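Local coordinates for protein prolyl endopeptidase (Myxococcus xanthus, PDB 2BKL) that probably cleaves oligopeptides on the carboxyl side of proline, and more slowly alanine, as a serine peptidase of the S9A family, at residues 322-327 against 333-338; 378-381 against 387-390; 16-21 against 585-590; 597-602 against 628-633; 420-425 against 513-518. All blocks are in the same frame, centred on the assembly; numbering follows the deposited sequence.

Contact 1. Residues 322-327 against 333-338; sequences LLSVSI and SLEYLK
Over the centre of one face of the Tyr336 ring lies a methyl group of Leu322: CD1 of Leu322 is 3.8 Å from the ring centroid and 13° off the ring normal, a CH-pi contact. CB of Leu322 also comes to 3.6 Å from CE1 of Tyr336. CG of Leu322 stands opposite the backbone N (chi1 178°), which swings the isobutyl group over the ring; Arg345 adds a cation-pi contact to that ring. The second flat group, the Glu335 carboxylate, receives the hydroxyl of Ser324 on the anti lone pair of OE1, with OG of Ser324 2.9 Å from OE1 of Glu335. Its other oxygen, OE2, lies 3.8 Å from CD1 of Leu323. On the face shared by Leu322 and Tyr336, Val325 and Leu334 run side by side, and CG2 of Val325 reaches CD2 of Leu334 at 3.8 Å. The backbones are joined by four hydrogen bonds. Two of them, Leu323 N to Glu335 O (2.8 Å) and Glu335 N to Ser324 O (3.0 Å, 177° at the hydrogen), set Leu323 and Ser324 together against one residue. This is a classic beta bulge, set in an antiparallel hairpin between the first two strands of a four-stranded antiparallel sheet, the form of a beta-propeller blade.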
# COMPACT_ATOMS: atom_id res chain seq x y z
N LEU A 322 4.98 -17.26 6.81
CA LEU A 322 5.98 -16.41 7.42
C LEU A 322 6.13 -15.17 6.58
O LEU A 322 6.45 -15.26 5.41
CB LEU A 322 7.31 -17.16 7.56
CG LEU A 322 8.46 -16.34 8.16
CD1 LEU A 322 8.11 -15.78 9.54
CD2 LEU A 322 9.72 -17.13 8.24
N LEU A 323 5.83 -13.99 7.16
CA LEU A 323 5.83 -12.72 6.41
C LEU A 323 7.09 -11.92 6.56
O LEU A 323 7.50 -11.25 5.62
CB LEU A 323 4.66 -11.83 6.85
CG LEU A 323 3.25 -12.35 6.75
CD1 LEU A 323 2.31 -11.18 7.13
CD2 LEU A 323 2.99 -12.92 5.39
N SER A 324 7.67 -11.89 7.76
CA SER A 324 8.85 -11.07 7.98
C SER A 324 9.65 -11.58 9.16
O SER A 324 9.13 -12.31 10.04
CB SER A 324 8.50 -9.61 8.22
OG SER A 324 7.87 -9.46 9.47
N VAL A 325 10.90 -11.18 9.17
CA VAL A 325 11.84 -11.51 10.21
C VAL A 325 12.55 -10.25 10.56
O VAL A 325 13.08 -9.55 9.68
CB VAL A 325 12.91 -12.50 9.72
CG1 VAL A 325 13.92 -12.75 10.82
CG2 VAL A 325 12.28 -13.77 9.27
N SER A 326 12.62 -9.98 11.86
CA SER A 326 13.43 -8.88 12.36
C SER A 326 14.38 -9.38 13.42
O SER A 326 14.11 -10.35 14.12
CB SER A 326 12.58 -7.76 12.91
OG SER A 326 11.87 -8.17 14.06
N ILE A 327 15.54 -8.75 13.51
CA ILE A 327 16.48 -9.08 14.55
C ILE A 327 16.38 -8.00 15.61
O ILE A 327 16.69 -6.83 15.36
CB ILE A 327 17.91 -9.14 14.00
CG1 ILE A 327 18.00 -10.09 12.80
CG2 ILE A 327 18.86 -9.54 15.11
CD1 ILE A 327 19.38 -10.14 12.13
N SER A 333 12.62 -12.18 15.56
CA SER A 333 11.18 -12.00 15.71
C SER A 333 10.52 -12.34 14.39
O SER A 333 10.85 -11.77 13.38
CB SER A 333 10.83 -10.58 16.16
OG SER A 333 9.44 -10.49 16.44
N LEU A 334 9.61 -13.30 14.44
CA LEU A 334 9.03 -13.94 13.26
C LEU A 334 7.53 -13.61 13.24
O LEU A 334 6.77 -13.98 14.15
CB LEU A 334 9.22 -15.44 13.31
CG LEU A 334 10.64 -15.98 13.58
CD1 LEU A 334 10.65 -17.47 13.81
CD2 LEU A 334 11.48 -15.65 12.43
N GLU A 335 7.10 -12.95 12.18
CA GLU A 335 5.70 -12.57 12.00
C GLU A 335 5.06 -13.57 11.04
O GLU A 335 5.40 -13.62 9.87
CB GLU A 335 5.59 -11.17 11.43
CG GLU A 335 4.15 -10.67 11.28
CD GLU A 335 4.03 -9.43 10.41
OE1 GLU A 335 5.02 -8.92 9.86
OE2 GLU A 335 2.88 -9.01 10.22
N TYR A 336 4.12 -14.33 11.57
CA TYR A 336 3.34 -15.35 10.85
C TYR A 336 1.90 -14.86 10.63
O TYR A 336 1.40 -14.02 11.37
CB TYR A 336 3.30 -16.66 11.59
CG TYR A 336 4.60 -17.43 11.56
CD1 TYR A 336 4.91 -18.27 10.50
CD2 TYR A 336 5.54 -17.29 12.56
CE1 TYR A 336 6.11 -18.99 10.48
CE2 TYR A 336 6.70 -17.95 12.54
CZ TYR A 336 7.00 -18.83 11.50
OH TYR A 336 8.20 -19.51 11.46
N LEU A 337 1.26 -15.41 9.60
CA LEU A 337 -0.16 -15.25 9.37
C LEU A 337 -0.81 -16.61 9.38
O LEU A 337 -0.40 -17.49 8.61
CB LEU A 337 -0.39 -14.58 8.02
CG LEU A 337 -1.55 -13.62 7.88
CD1 LEU A 337 -1.36 -12.39 8.75
CD2 LEU A 337 -1.73 -13.22 6.41
N LYS A 338 -1.80 -16.80 10.23
CA LYS A 338 -2.59 -18.04 10.32
C LYS A 338 -4.02 -17.64 9.96
O LYS A 338 -4.64 -16.87 10.68
CB LYS A 338 -2.55 -18.63 11.74
CG LYS A 338 -1.14 -18.97 12.24
CD LYS A 338 -1.11 -19.43 13.72
CE LYS A 338 -1.99 -20.65 13.98
NZ LYS A 338 -1.86 -21.10 15.42

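Contact 2. Residues 378-381 against 387-390; sequences YYVF and PRQI
An antiparallel beta hairpin in a blade of the propeller domain brings Val380 opposite Ile390 as a non-hydrogen-bonded pair and Phe381 opposite Gln389 as a hydrogen-bonded one. The latter pair is closed by two bonds: Phe381 N to Gln389 O at 2.8 Å (173° at the hydrogen), and Gln389 N to Phe381 O at 2.9 Å. Beyond the backbone, Phe381 and Gln389 extend alongside each other, ring and amide planes 39° apart, while OE1 of Gln389 is hydrogen-bonded to the hydroxyl of Tyr391. On the face of Val380 and Ile390, CG1 of Val380 sits over one face of the Arg388 guanidinium, near its rim and 3.6 Å from NH1 of Arg388. A bend at chi3 (51°) folds the arginine back over the valine. Ile390 sends CG2 to the edge of the Tyr378 ring, 3.9 Å from CD2 of Tyr378, and CG1 more loosely to CG2 of Val380 at 4.2 Å. Strands 376-383 and 386-394 are the middle two of their sheet, with 364-365 and 400-405 outermost. Trp403 of strand 400-405 meets the Tyr378 ring edge-to-face, and Thr74 of strand 71-78 touches Tyr378, Val380 and Ile390.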
# COMPACT_ATOMS: atom_id res chain seq x y z
N TYR A 378 8.90 -2.89 20.22
CA TYR A 378 7.53 -2.46 20.23
C TYR A 378 6.74 -3.18 19.17
O TYR A 378 7.29 -3.59 18.14
CB TYR A 378 7.46 -0.94 19.96
CG TYR A 378 8.13 -0.08 20.99
CD1 TYR A 378 9.50 0.09 20.96
CD2 TYR A 378 7.41 0.59 21.95
CE1 TYR A 378 10.13 0.88 21.91
CE2 TYR A 378 8.03 1.39 22.89
CZ TYR A 378 9.38 1.52 22.85
OH TYR A 378 10.01 2.31 23.79
N TYR A 379 5.45 -3.36 19.41
CA TYR A 379 4.58 -3.80 18.34
C TYR A 379 3.26 -3.07 18.42
O TYR A 379 2.85 -2.56 19.47
CB TYR A 379 4.37 -5.32 18.33
CG TYR A 379 3.44 -5.88 19.38
CD1 TYR A 379 3.91 -6.28 20.61
CD2 TYR A 379 2.08 -6.06 19.11
CE1 TYR A 379 3.03 -6.85 21.58
CE2 TYR A 379 1.23 -6.60 20.05
CZ TYR A 379 1.72 -6.96 21.30
OH TYR A 379 0.83 -7.52 22.19
N VAL A 380 2.61 -2.99 17.26
CA VAL A 380 1.31 -2.35 17.12
C VAL A 380 0.24 -3.40 17.00
O VAL A 380 0.42 -4.38 16.27
CB VAL A 380 1.34 -1.48 15.85
CG1 VAL A 380 0.02 -0.76 15.63
CG2 VAL A 380 2.48 -0.46 15.87
N PHE A 381 -0.86 -3.20 17.71
CA PHE A 381 -2.04 -4.05 17.60
C PHE A 381 -3.29 -3.25 17.27
O PHE A 381 -3.53 -2.19 17.85
CB PHE A 381 -2.25 -4.81 18.90
CG PHE A 381 -3.46 -5.68 18.88
CD1 PHE A 381 -3.39 -6.96 18.34
CD2 PHE A 381 -4.65 -5.22 19.40
CE1 PHE A 381 -4.49 -7.75 18.29
CE2 PHE A 381 -5.76 -5.99 19.35
CZ PHE A 381 -5.70 -7.27 18.81
N PRO A 387 -8.99 0.61 18.13
CA PRO A 387 -7.98 1.57 17.70
C PRO A 387 -6.54 1.15 18.05
O PRO A 387 -6.37 0.38 19.00
CB PRO A 387 -8.39 2.86 18.45
CG PRO A 387 -9.82 2.70 18.69
CD PRO A 387 -10.03 1.25 18.96
N ARG A 388 -5.54 1.66 17.33
CA ARG A 388 -4.15 1.26 17.50
C ARG A 388 -3.69 1.32 18.94
O ARG A 388 -3.87 2.31 19.62
CB ARG A 388 -3.20 2.15 16.68
CG ARG A 388 -3.08 1.79 15.23
CD ARG A 388 -2.48 2.90 14.37
NE ARG A 388 -1.22 3.43 14.89
CZ ARG A 388 0.00 3.07 14.47
NH1 ARG A 388 0.15 2.17 13.50
NH2 ARG A 388 1.09 3.62 15.01
N GLN A 389 -3.08 0.23 19.36
CA GLN A 389 -2.40 0.13 20.63
C GLN A 389 -0.97 -0.23 20.35
O GLN A 389 -0.71 -1.07 19.51
CB GLN A 389 -3.01 -0.98 21.44
CG GLN A 389 -4.48 -0.70 21.82
CD GLN A 389 -5.17 -1.85 22.51
OE1 GLN A 389 -4.64 -2.97 22.59
NE2 GLN A 389 -6.38 -1.60 22.99
N ILE A 390 -0.03 0.36 21.05
CA ILE A 390 1.36 -0.01 20.97
C ILE A 390 1.81 -0.59 22.28
O ILE A 390 1.56 -0.03 23.33
CB ILE A 390 2.23 1.20 20.63
CG1 ILE A 390 1.79 1.83 19.31
CG2 ILE A 390 3.71 0.78 20.61
CD1 ILE A 390 2.52 3.11 19.03

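Contact 3. Residues 16-21 against 585-590; sequences HGVQVA and EDFKTL
Phe587 carries this contact from the helix side, with His16, Val18 and Val20 meeting it from the other segment. A trans first torsion (chi1 167°) points its benzyl group out from the helix to the small N-terminal hairpin, where it touches all three residues in turn. At the root of the side chain, CD2 of His16 approaches CB of Phe587 to 3.6 Å. The two rings, with centroids 5.4 Å apart and planes at 44°, are set obliquely, and the two side chains run antiparallel past one another. The polar end of the imidazole is occupied elsewhere: NE2 of His16 is hydrogen-bonded to the carbonyl oxygen of Ala581, just ahead of the helix, which ties the histidine down beside the phenylalanine. Farther out, the two valines come to the rim of the Phe587 ring, near its plane. CB of Val18 lies 3.8 Å from CE2 of Phe587, and CG2 of Val20 lies 3.7 Å from CZ of Phe587. Apart from the imidazole, the meeting surfaces are hydrocarbon, so van der Waals contact of the ring with its neighbours is what holds the segments across this interface. Strand 18-21 pairs antiparallel with strand 12-15, whose Leu15 also touches both Phe587 and Val20. Along helix 584-593, His591 packs its ring against Phe587 at about 20° and meets Val18 and Val20, so the N-terminal hairpin lies against one side of this helix of the peptidase domain.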
# COMPACT_ATOMS: atom_id res chain seq x y z
N HIS A 16 -1.71 -7.88 -32.26
CA HIS A 16 -1.59 -9.34 -32.35
C HIS A 16 -2.77 -9.97 -33.12
O HIS A 16 -3.33 -10.98 -32.71
CB HIS A 16 -1.46 -9.93 -30.95
CG HIS A 16 -0.42 -9.25 -30.12
ND1 HIS A 16 0.93 -9.38 -30.35
CD2 HIS A 16 -0.54 -8.38 -29.07
CE1 HIS A 16 1.60 -8.64 -29.48
NE2 HIS A 16 0.74 -8.03 -28.69
N GLY A 17 -3.15 -9.31 -34.21
CA GLY A 17 -4.19 -9.81 -35.09
C GLY A 17 -5.61 -9.47 -34.69
O GLY A 17 -6.55 -9.87 -35.40
N VAL A 18 -5.79 -8.74 -33.59
CA VAL A 18 -7.10 -8.48 -33.00
C VAL A 18 -7.36 -6.98 -33.00
O VAL A 18 -6.52 -6.22 -32.57
CB VAL A 18 -7.13 -8.96 -31.52
CG1 VAL A 18 -8.42 -8.52 -30.85
CG2 VAL A 18 -6.96 -10.47 -31.44
N GLN A 19 -8.55 -6.58 -33.46
CA GLN A 19 -9.00 -5.19 -33.41
C GLN A 19 -9.37 -4.81 -31.98
O GLN A 19 -10.16 -5.52 -31.32
CB GLN A 19 -10.21 -4.98 -34.31
CG GLN A 19 -9.98 -5.33 -35.77
CD GLN A 19 -8.93 -4.45 -36.41
OE1 GLN A 19 -7.80 -4.89 -36.64
NE2 GLN A 19 -9.28 -3.20 -36.68
N VAL A 20 -8.80 -3.72 -31.50
CA VAL A 20 -9.10 -3.16 -30.18
C VAL A 20 -9.59 -1.73 -30.37
O VAL A 20 -8.86 -0.89 -30.84
CB VAL A 20 -7.86 -3.16 -29.28
CG1 VAL A 20 -8.15 -2.59 -27.89
CG2 VAL A 20 -7.30 -4.57 -29.15
N ALA A 21 -10.82 -1.46 -29.94
CA ALA A 21 -11.41 -0.13 -30.02
C ALA A 21 -11.09 0.69 -28.78
O ALA A 21 -11.11 0.18 -27.65
CB ALA A 21 -12.91 -0.23 -30.23
N GLU A 585 0.67 -13.57 -25.83
CA GLU A 585 -0.05 -14.38 -24.84
C GLU A 585 -0.55 -13.48 -23.71
O GLU A 585 -1.66 -13.67 -23.21
CB GLU A 585 0.81 -15.53 -24.30
CG GLU A 585 0.95 -16.73 -25.26
CD GLU A 585 -0.37 -17.21 -25.90
OE1 GLU A 585 -1.38 -17.45 -25.18
OE2 GLU A 585 -0.39 -17.37 -27.14
N ASP A 586 0.29 -12.54 -23.29
CA ASP A 586 -0.12 -11.62 -22.24
C ASP A 586 -1.31 -10.80 -22.70
O ASP A 586 -2.22 -10.51 -21.91
CB ASP A 586 0.97 -10.62 -21.88
CG ASP A 586 2.20 -11.23 -21.20
OD1 ASP A 586 2.31 -12.48 -21.11
OD2 ASP A 586 3.10 -10.48 -20.76
N PHE A 587 -1.28 -10.34 -23.95
CA PHE A 587 -2.38 -9.55 -24.50
C PHE A 587 -3.69 -10.30 -24.40
O PHE A 587 -4.70 -9.71 -24.04
CB PHE A 587 -2.10 -9.17 -25.98
CG PHE A 587 -3.30 -8.64 -26.70
CD1 PHE A 587 -3.77 -7.36 -26.45
CD2 PHE A 587 -3.99 -9.42 -27.61
CE1 PHE A 587 -4.89 -6.86 -27.10
CE2 PHE A 587 -5.13 -8.93 -28.25
CZ PHE A 587 -5.55 -7.64 -28.02
N LYS A 588 -3.70 -11.58 -24.74
CA LYS A 588 -4.94 -12.34 -24.72
C LYS A 588 -5.54 -12.32 -23.30
O LYS A 588 -6.73 -12.08 -23.11
CB LYS A 588 -4.74 -13.77 -25.18
CG LYS A 588 -6.03 -14.56 -25.21
CD LYS A 588 -5.90 -15.82 -26.05
CE LYS A 588 -7.24 -16.56 -26.12
NZ LYS A 588 -7.68 -17.00 -24.77
N THR A 589 -4.69 -12.54 -22.31
CA THR A 589 -5.12 -12.50 -20.92
C THR A 589 -5.67 -11.14 -20.52
O THR A 589 -6.74 -11.05 -19.94
CB THR A 589 -3.91 -12.86 -20.02
OG1 THR A 589 -3.59 -14.26 -20.20
CG2 THR A 589 -4.22 -12.68 -18.53
N LEU A 590 -4.91 -10.09 -20.78
CA LEU A 590 -5.27 -8.73 -20.37
C LEU A 590 -6.53 -8.26 -21.07
O LEU A 590 -7.41 -7.66 -20.44
CB LEU A 590 -4.10 -7.80 -20.65
CG LEU A 590 -2.86 -8.04 -19.81
CD1 LEU A 590 -1.63 -7.48 -20.52
CD2 LEU A 590 -3.05 -7.45 -18.42

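Contact 4. Residues 597-602 against 628-633; sequences HHVRPD and VAAVQN
Val599 makes all the contacts from its segment, setting its two methyl groups on consecutive residues of the helix. CG2 of Val599 faces the methyl of Ala630, 4.1 Å from its CB. CG1 of Val599 lies over the backbone, 3.7 Å from O of Ala630, and more distantly meets CG2 of Val631 at 4.3 Å. A chi1 of -177° accounts for this fork, since it turns both methyls toward the helix and spreads them over the two residues. In the second shell, Val599 is the centre of an inverse gamma turn, which bends the loop and presents the isopropyl group to the helix. On the helix side, Asn633, just beyond the last turn, sends ND2 back to O of Ala629 (2.9 Å, 158° at the hydrogen). That oxygen also accepts the backbone N-H of Asn633, so the carbonyl is gripped twice at the helix end. Farther out, Val631 leans on Ala641 of strand 641-646 and Leu608 of strand 607-613, while Thr544 of helix 534-545 touches Val599. The loop between helix 584-593 and strand 607-613 thus runs past helix 622-632, with Val599 touching both that helix and helix 534-545.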
# COMPACT_ATOMS: atom_id res chain seq x y z
N HIS A 597 -12.47 -2.18 -21.85
CA HIS A 597 -12.86 -2.86 -23.09
C HIS A 597 -14.04 -3.80 -22.92
O HIS A 597 -14.39 -4.53 -23.86
CB HIS A 597 -11.66 -3.63 -23.66
CG HIS A 597 -10.52 -2.73 -23.98
ND1 HIS A 597 -9.47 -2.52 -23.10
CD2 HIS A 597 -10.26 -1.98 -25.08
CE1 HIS A 597 -8.63 -1.65 -23.64
NE2 HIS A 597 -9.08 -1.31 -24.85
N HIS A 598 -14.69 -3.75 -21.76
CA HIS A 598 -15.81 -4.64 -21.48
C HIS A 598 -17.03 -3.95 -20.93
O HIS A 598 -17.87 -4.58 -20.24
CB HIS A 598 -15.33 -5.78 -20.58
CG HIS A 598 -14.44 -6.74 -21.30
ND1 HIS A 598 -14.93 -7.80 -22.05
CD2 HIS A 598 -13.09 -6.76 -21.44
CE1 HIS A 598 -13.91 -8.44 -22.60
NE2 HIS A 598 -12.79 -7.82 -22.26
N VAL A 599 -17.18 -2.67 -21.26
CA VAL A 599 -18.42 -1.94 -20.93
C VAL A 599 -19.44 -2.26 -22.04
O VAL A 599 -19.53 -1.54 -23.02
CB VAL A 599 -18.18 -0.44 -20.75
CG1 VAL A 599 -19.45 0.28 -20.35
CG2 VAL A 599 -17.07 -0.20 -19.72
N ARG A 600 -20.11 -3.39 -21.91
CA ARG A 600 -21.09 -3.81 -22.92
C ARG A 600 -22.29 -2.88 -22.93
O ARG A 600 -22.70 -2.40 -21.89
CB ARG A 600 -21.55 -5.22 -22.66
CG ARG A 600 -20.47 -6.30 -22.83
CD ARG A 600 -20.88 -7.71 -22.39
NE ARG A 600 -21.91 -7.63 -21.36
CZ ARG A 600 -21.92 -8.27 -20.20
NH1 ARG A 600 -20.96 -9.14 -19.86
NH2 ARG A 600 -22.94 -8.05 -19.36
N PRO A 601 -22.89 -2.65 -24.09
CA PRO A 601 -24.07 -1.80 -24.18
C PRO A 601 -25.32 -2.54 -23.73
O PRO A 601 -25.37 -3.77 -23.66
CB PRO A 601 -24.14 -1.47 -25.65
CG PRO A 601 -23.58 -2.70 -26.32
CD PRO A 601 -22.45 -3.12 -25.42
N ASP A 602 -26.36 -1.76 -23.48
CA ASP A 602 -27.70 -2.28 -23.16
C ASP A 602 -27.70 -3.05 -21.86
O ASP A 602 -28.47 -3.98 -21.68
CB ASP A 602 -28.26 -3.12 -24.31
CG ASP A 602 -28.09 -2.45 -25.66
OD1 ASP A 602 -28.42 -1.23 -25.79
OD2 ASP A 602 -27.53 -3.02 -26.63
N VAL A 628 -15.03 6.26 -16.95
CA VAL A 628 -16.26 7.00 -16.61
C VAL A 628 -16.98 7.44 -17.87
O VAL A 628 -18.21 7.36 -17.95
CB VAL A 628 -16.03 8.17 -15.63
CG1 VAL A 628 -15.61 9.42 -16.30
CG2 VAL A 628 -17.34 8.44 -14.84
N ALA A 629 -16.24 7.86 -18.89
CA ALA A 629 -16.84 8.21 -20.16
C ALA A 629 -17.58 7.04 -20.79
O ALA A 629 -18.71 7.18 -21.24
CB ALA A 629 -15.80 8.72 -21.12
N ALA A 630 -16.97 5.86 -20.74
CA ALA A 630 -17.58 4.66 -21.30
C ALA A 630 -18.88 4.28 -20.55
O ALA A 630 -19.87 3.91 -21.16
CB ALA A 630 -16.58 3.52 -21.28
N VAL A 631 -18.86 4.40 -19.23
CA VAL A 631 -20.03 4.04 -18.43
C VAL A 631 -21.17 5.08 -18.61
O VAL A 631 -22.34 4.71 -18.77
CB VAL A 631 -19.64 3.84 -16.96
CG1 VAL A 631 -20.85 3.66 -16.09
CG2 VAL A 631 -18.70 2.66 -16.83
N GLN A 632 -20.82 6.37 -18.57
CA GLN A 632 -21.83 7.43 -18.73
C GLN A 632 -22.55 7.29 -20.06
O GLN A 632 -23.75 7.50 -20.13
CB GLN A 632 -21.20 8.83 -18.67
CG GLN A 632 -20.74 9.21 -17.27
CD GLN A 632 -20.08 10.56 -17.19
OE1 GLN A 632 -19.68 11.13 -18.20
NE2 GLN A 632 -19.93 11.07 -15.96
N ASN A 633 -21.82 6.91 -21.09
CA ASN A 633 -22.33 6.89 -22.44
C ASN A 633 -22.75 5.52 -22.91
O ASN A 633 -23.06 5.35 -24.10
CB ASN A 633 -21.31 7.53 -23.36
CG ASN A 633 -21.22 9.03 -23.09
OD1 ASN A 633 -22.12 9.78 -23.47
ND2 ASN A 633 -20.20 9.45 -22.35

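Contact 5. Residues 420-425 against 513-518; sequences VFYASK and AEYLVQ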
# COMPACT_ATOMS: atom_id res chain seq x y z
N VAL A 420 -15.22 -15.80 8.08
CA VAL A 420 -15.87 -16.86 7.35
C VAL A 420 -14.99 -17.33 6.21
O VAL A 420 -14.02 -16.65 5.83
CB VAL A 420 -17.24 -16.39 6.81
CG1 VAL A 420 -18.14 -15.95 7.96
CG2 VAL A 420 -17.10 -15.28 5.75
N PHE A 421 -15.33 -18.49 5.66
CA PHE A 421 -14.65 -19.12 4.57
C PHE A 421 -15.64 -19.56 3.52
O PHE A 421 -16.55 -20.35 3.82
CB PHE A 421 -13.78 -20.28 5.08
CG PHE A 421 -12.85 -19.89 6.17
CD1 PHE A 421 -11.62 -19.37 5.84
CD2 PHE A 421 -13.20 -19.98 7.48
CE1 PHE A 421 -10.73 -18.97 6.83
CE2 PHE A 421 -12.29 -19.55 8.49
CZ PHE A 421 -11.07 -19.03 8.12
N TYR A 422 -15.50 -19.07 2.31
CA TYR A 422 -16.46 -19.39 1.24
C TYR A 422 -15.72 -20.05 0.07
O TYR A 422 -14.52 -19.88 -0.10
CB TYR A 422 -17.23 -18.14 0.78
CG TYR A 422 -16.39 -17.08 0.14
CD1 TYR A 422 -15.78 -16.08 0.89
CD2 TYR A 422 -16.15 -17.09 -1.23
CE1 TYR A 422 -14.96 -15.15 0.28
CE2 TYR A 422 -15.35 -16.14 -1.82
CZ TYR A 422 -14.76 -15.18 -1.06
OH TYR A 422 -13.95 -14.24 -1.66
N ALA A 423 -16.43 -20.82 -0.74
CA ALA A 423 -15.85 -21.47 -1.89
C ALA A 423 -15.97 -20.60 -3.11
O ALA A 423 -17.05 -20.09 -3.42
CB ALA A 423 -16.51 -22.80 -2.14
N SER A 424 -14.85 -20.43 -3.80
CA SER A 424 -14.80 -19.82 -5.12
C SER A 424 -15.24 -20.81 -6.17
O SER A 424 -15.46 -21.97 -5.85
CB SER A 424 -13.37 -19.34 -5.39
OG SER A 424 -13.37 -18.42 -6.46
N LYS A 425 -15.36 -20.32 -7.39
CA LYS A 425 -15.78 -21.14 -8.53
C LYS A 425 -15.03 -22.47 -8.66
O LYS A 425 -15.63 -23.52 -8.89
CB LYS A 425 -15.60 -20.30 -9.81
CG LYS A 425 -16.52 -20.65 -10.92
CD LYS A 425 -16.35 -19.64 -12.05
CE LYS A 425 -15.20 -20.03 -12.93
NZ LYS A 425 -15.48 -19.75 -14.38
N ALA A 513 -19.40 -11.73 -3.04
CA ALA A 513 -20.66 -11.02 -3.19
C ALA A 513 -21.83 -11.97 -3.15
O ALA A 513 -22.86 -11.68 -2.53
CB ALA A 513 -20.67 -10.22 -4.48
N GLU A 514 -21.68 -13.12 -3.78
CA GLU A 514 -22.75 -14.11 -3.76
C GLU A 514 -22.93 -14.68 -2.34
O GLU A 514 -24.05 -14.91 -1.89
CB GLU A 514 -22.45 -15.26 -4.71
CG GLU A 514 -22.56 -14.89 -6.19
CD GLU A 514 -21.95 -15.94 -7.12
OE1 GLU A 514 -20.96 -16.62 -6.77
OE2 GLU A 514 -22.51 -16.14 -8.21
N TYR A 515 -21.82 -14.90 -1.64
CA TYR A 515 -21.88 -15.43 -0.27
C TYR A 515 -22.65 -14.48 0.67
O TYR A 515 -23.49 -14.92 1.45
CB TYR A 515 -20.47 -15.64 0.27
CG TYR A 515 -20.43 -16.04 1.72
CD1 TYR A 515 -20.40 -15.09 2.73
CD2 TYR A 515 -20.46 -17.37 2.11
CE1 TYR A 515 -20.41 -15.45 4.07
CE2 TYR A 515 -20.42 -17.73 3.41
CZ TYR A 515 -20.38 -16.78 4.41
OH TYR A 515 -20.39 -17.13 5.75
N LEU A 516 -22.40 -13.19 0.59
CA LEU A 516 -23.06 -12.23 1.47
C LEU A 516 -24.57 -12.23 1.27
O LEU A 516 -25.33 -12.01 2.21
CB LEU A 516 -22.47 -10.84 1.28
CG LEU A 516 -21.01 -10.72 1.70
CD1 LEU A 516 -20.39 -9.45 1.18
CD2 LEU A 516 -20.90 -10.73 3.21
N VAL A 517 -25.01 -12.49 0.04
CA VAL A 517 -26.45 -12.61 -0.24
C VAL A 517 -26.97 -13.97 0.27
O VAL A 517 -28.03 -14.03 0.92
CB VAL A 517 -26.69 -12.42 -1.74
CG1 VAL A 517 -28.17 -12.62 -2.06
CG2 VAL A 517 -26.28 -11.03 -2.14
N GLN A 518 -26.26 -15.06 -0.05
CA GLN A 518 -26.66 -16.41 0.39
C GLN A 518 -26.84 -16.47 1.90
O GLN A 518 -27.79 -17.12 2.39
CB GLN A 518 -25.58 -17.44 -0.01
CG GLN A 518 -25.44 -17.83 -1.46
CD GLN A 518 -24.04 -18.45 -1.83
OE1 GLN A 518 -23.09 -18.61 -0.99
NE2 GLN A 518 -23.90 -18.76 -3.12
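Tyr515 reaches from the helix to the strand and touches Val420 with its outer end and Tyr422 with the inner part of its ring. Its first torsion is extended (chi1 174°), carrying the phenol straight across to the strand. At the far end, CG1 of Val420 is 3.4 Å from OH of Tyr515, and CB of Val420 stands just as near that oxygen; CG2 of Val420 takes the ring carbon CE1 of Tyr515 at 3.7 Å. The valine crosses the tyrosine obliquely, with chi1 of -59° leaving CG2 between the backbone N and the carbonyl carbon, turned onto the ring. Two residues on, Tyr422 meets it mainly through CB, 3.6 Å from CD2 of Tyr515, while CB of Tyr515 lies obliquely beside the Tyr422 ring. A chi1 of 65° sends that ring off along the helix, where it packs on Ala511 and Ala512 and its hydroxyl is hydrogen-bonded to the carbonyl oxygen of Asp508. Met432 of the neighbouring strand 429-437 touches both Val420 and Tyr515. Strand 415-423 is one of the two edge strands of the mixed sheet of the alpha/beta-hydrolase domain, and helix 503-518 packs on it here. The chemistry is hydrocarbon against aromatic ring and phenol oxygen: between the two segments, cohesion comes from van der Waals contact, while the polar anchoring of Tyr422 is made about two turns earlier in the same helix.

Contacts 1 and 2 lie in two separate four-stranded sheets of the propeller, with centres 16 Å apart and nearest atoms about 7 Å apart. Contacts 4 and 5 belong to the peptidase domain, their centres 27 Å apart; contact 3 joins the N-terminal hairpin to it. Contacts 3 and 4 touch directly, CG1 of Val20 lying 3.4 Å from NE2 of His597. Contact 1 comes within about 7 Å of contact 5 at their nearest atoms, although their centres are 30 Å apart. The bound benzyloxycarbonyl-alanyl-proline is held by residues of both domains, among them Trp249, Ser533 and His651; none of the five contacts contributes a residue to that pocket.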